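Side-chain contact in p1 (Rice yellow mottle virus, PDB 6TY0), which suppresses RNA silencing in the host plant and, as a multitask zinc-finger protein, takes part in spread of the virus: residues Asn19-Thr24 with Ala48-Glu53. Sequence-based numbering, arbitrary orientation.
Sequences NAVGYT and ADFNPE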
loop_
_atom_site.group_PDB
_atom_site.type_symbol
_atom_site.label_atom_id
_atom_site.label_comp_id
_atom_site.label_asym_id
_atom_site.label_seq_id
_atom_site.Cartn_x
_atom_site.Cartn_y
_atom_site.Cartn_z
ATOM N N ASN A 19 25.101 -9.033 15.945
ATOM C CA ASN A 19 25.661 -10.380 15.980
ATOM C C ASN A 19 25.621 -11.027 17.368
ATOM O O ASN A 19 25.247 -12.190 17.486
ATOM C CB ASN A 19 27.041 -10.417 15.354
ATOM C CG ASN A 19 26.963 -10.263 13.848
ATOM O OD1 ASN A 19 26.114 -9.535 13.341
ATOM N ND2 ASN A 19 27.809 -10.972 13.128
ATOM N N ALA A 20 25.887 -10.252 18.416
ATOM C CA ALA A 20 25.825 -10.764 19.799
ATOM C C ALA A 20 24.536 -11.501 20.061
ATOM O O ALA A 20 24.562 -12.595 20.614
ATOM C CB ALA A 20 25.996 -9.644 20.832
ATOM N N VAL A 21 23.402 -10.916 19.688
ATOM C CA VAL A 21 22.126 -11.565 19.921
ATOM C C VAL A 21 21.706 -12.470 18.780
ATOM O O VAL A 21 20.666 -13.106 18.878
ATOM C CB VAL A 21 20.997 -10.568 20.277
ATOM C CG1 VAL A 21 21.267 -9.919 21.635
ATOM C CG2 VAL A 21 20.780 -9.506 19.194
ATOM N N GLY A 22 22.509 -12.541 17.714
ATOM C CA GLY A 22 22.182 -13.325 16.500
ATOM C C GLY A 22 21.072 -12.797 15.575
ATOM O O GLY A 22 20.472 -13.587 14.835
ATOM N N TYR A 23 20.807 -11.478 15.569
ATOM C CA TYR A 23 19.719 -10.877 14.704
ATOM C C TYR A 23 20.335 -9.974 13.673
ATOM O O TYR A 23 20.560 -8.790 13.928
ATOM C CB TYR A 23 18.736 -10.117 15.549
ATOM C CG TYR A 23 17.398 -9.901 14.916
ATOM C CD1 TYR A 23 16.403 -10.828 15.096
ATOM C CD2 TYR A 23 17.126 -8.768 14.140
ATOM C CE1 TYR A 23 15.173 -10.671 14.535
ATOM C CE2 TYR A 23 15.872 -8.587 13.575
ATOM C CZ TYR A 23 14.901 -9.544 13.774
ATOM O OH TYR A 23 13.628 -9.451 13.255
ATOM N N THR A 24 20.653 -10.563 12.524
ATOM C CA THR A 24 21.553 -9.979 11.552
ATOM C C THR A 24 20.845 -9.172 10.431
ATOM O O THR A 24 21.517 -8.503 9.640
ATOM C CB THR A 24 22.382 -11.096 10.874
ATOM O OG1 THR A 24 21.513 -12.005 10.162
ATOM C CG2 THR A 24 23.156 -11.866 11.930
ATOM N N ALA A 48 20.711 0.230 8.612
ATOM C CA ALA A 48 20.159 1.004 9.693
ATOM C C ALA A 48 20.743 0.545 11.016
ATOM O O ALA A 48 21.450 -0.472 11.081
ATOM C CB ALA A 48 18.649 0.840 9.720
ATOM N N ASP A 49 20.378 1.256 12.076
ATOM C CA ASP A 49 20.950 1.015 13.402
ATOM C C ASP A 49 20.191 -0.045 14.177
ATOM O O ASP A 49 19.063 0.198 14.606
ATOM C CB ASP A 49 20.918 2.285 14.245
ATOM C CG ASP A 49 21.948 3.321 13.787
ATOM O OD1 ASP A 49 23.061 2.957 13.314
ATOM O OD2 ASP A 49 21.593 4.509 13.899
ATOM N N PHE A 50 20.842 -1.185 14.402
ATOM C CA PHE A 50 20.250 -2.215 15.233
ATOM C C PHE A 50 20.065 -1.655 16.635
ATOM O O PHE A 50 20.922 -0.981 17.166
ATOM C CB PHE A 50 21.088 -3.481 15.254
ATOM C CG PHE A 50 20.573 -4.503 16.233
ATOM C CD1 PHE A 50 19.493 -5.320 15.900
ATOM C CD2 PHE A 50 21.148 -4.640 17.495
ATOM C CE1 PHE A 50 18.978 -6.232 16.792
ATOM C CE2 PHE A 50 20.642 -5.576 18.390
ATOM C CZ PHE A 50 19.559 -6.371 18.037
ATOM N N ASN A 51 18.926 -1.911 17.225
ATOM C CA ASN A 51 18.696 -1.521 18.580
ATOM C C ASN A 51 17.718 -2.484 19.220
ATOM O O ASN A 51 16.614 -2.647 18.709
ATOM C CB ASN A 51 18.110 -0.133 18.622
ATOM C CG ASN A 51 17.935 0.359 20.038
ATOM O OD1 ASN A 51 17.330 -0.298 20.880
ATOM N ND2 ASN A 51 18.468 1.522 20.308
ATOM N N PRO A 52 18.099 -3.108 20.353
ATOM C CA PRO A 52 17.302 -4.239 20.859
ATOM C C PRO A 52 15.985 -3.899 21.475
ATOM O O PRO A 52 15.206 -4.796 21.701
ATOM C CB PRO A 52 18.208 -4.890 21.914
ATOM C CG PRO A 52 19.241 -3.864 22.230
ATOM C CD PRO A 52 19.435 -3.063 20.970
ATOM N N GLU A 53 15.740 -2.632 21.759
ATOM C CA GLU A 53 14.510 -2.181 22.414
ATOM C C GLU A 53 13.605 -1.272 21.586
ATOM O O GLU A 53 12.586 -0.831 22.105
ATOM C CB GLU A 53 14.832 -1.323 23.646
ATOM C CG GLU A 53 15.737 -1.954 24.658
ATOM C CD GLU A 53 15.363 -3.373 24.978
ATOM O OE1 GLU A 53 14.148 -3.711 25.132
ATOM O OE2 GLU A 53 16.328 -4.141 25.065
#
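Phe50 reaches from strand 45-51 into the bend that follows helix 15-21, where Val21 and Tyr23 receive its ring. From CB outward, the direction is set by the first torsion: CG stands opposite the backbone N (chi1 173°), which carries the ring off the strand toward the helix end. On one flank Phe50 CD1 lies 4.1 Å from Tyr23 O, and Phe50 CE1, one atom further, is equally distant from Tyr23 CB (4.1 Å). Phe50 CE1 also meets Tyr23 CD2, and the two side chains run at about a right angle to each other. At the tip Phe50 CZ makes the closest approach of the two segments, 3.6 Å to Val21 CG2. That methyl, arriving obliquely, also touches Phe50 CE2 (Val21 CG2 to Phe50 CE2 4.0 Å). The contact is apolar and modest, 138 Å² in all, with Phe50 buried and Val21 exposed. Gly22 (phi 72°) is the first residue to leave helical angles, in a Schellman motif, and Val21 and Tyr23 on its two sides both touch the ring. Across Pro52, Asn51 OD1 accepts from Glu53 N (3.0 Å), an Asx turn at the corner leaving the strand. Ala18 and Tyr79 also touch Phe50, Tyr79 meeting the Tyr23 ring edge-to-face. In this N-terminal part of P1, the contact packs the helix end against strand 45-51, between strands 2-10 and 80-81 of the four-stranded mixed sheet, away from the Cys4 zinc site.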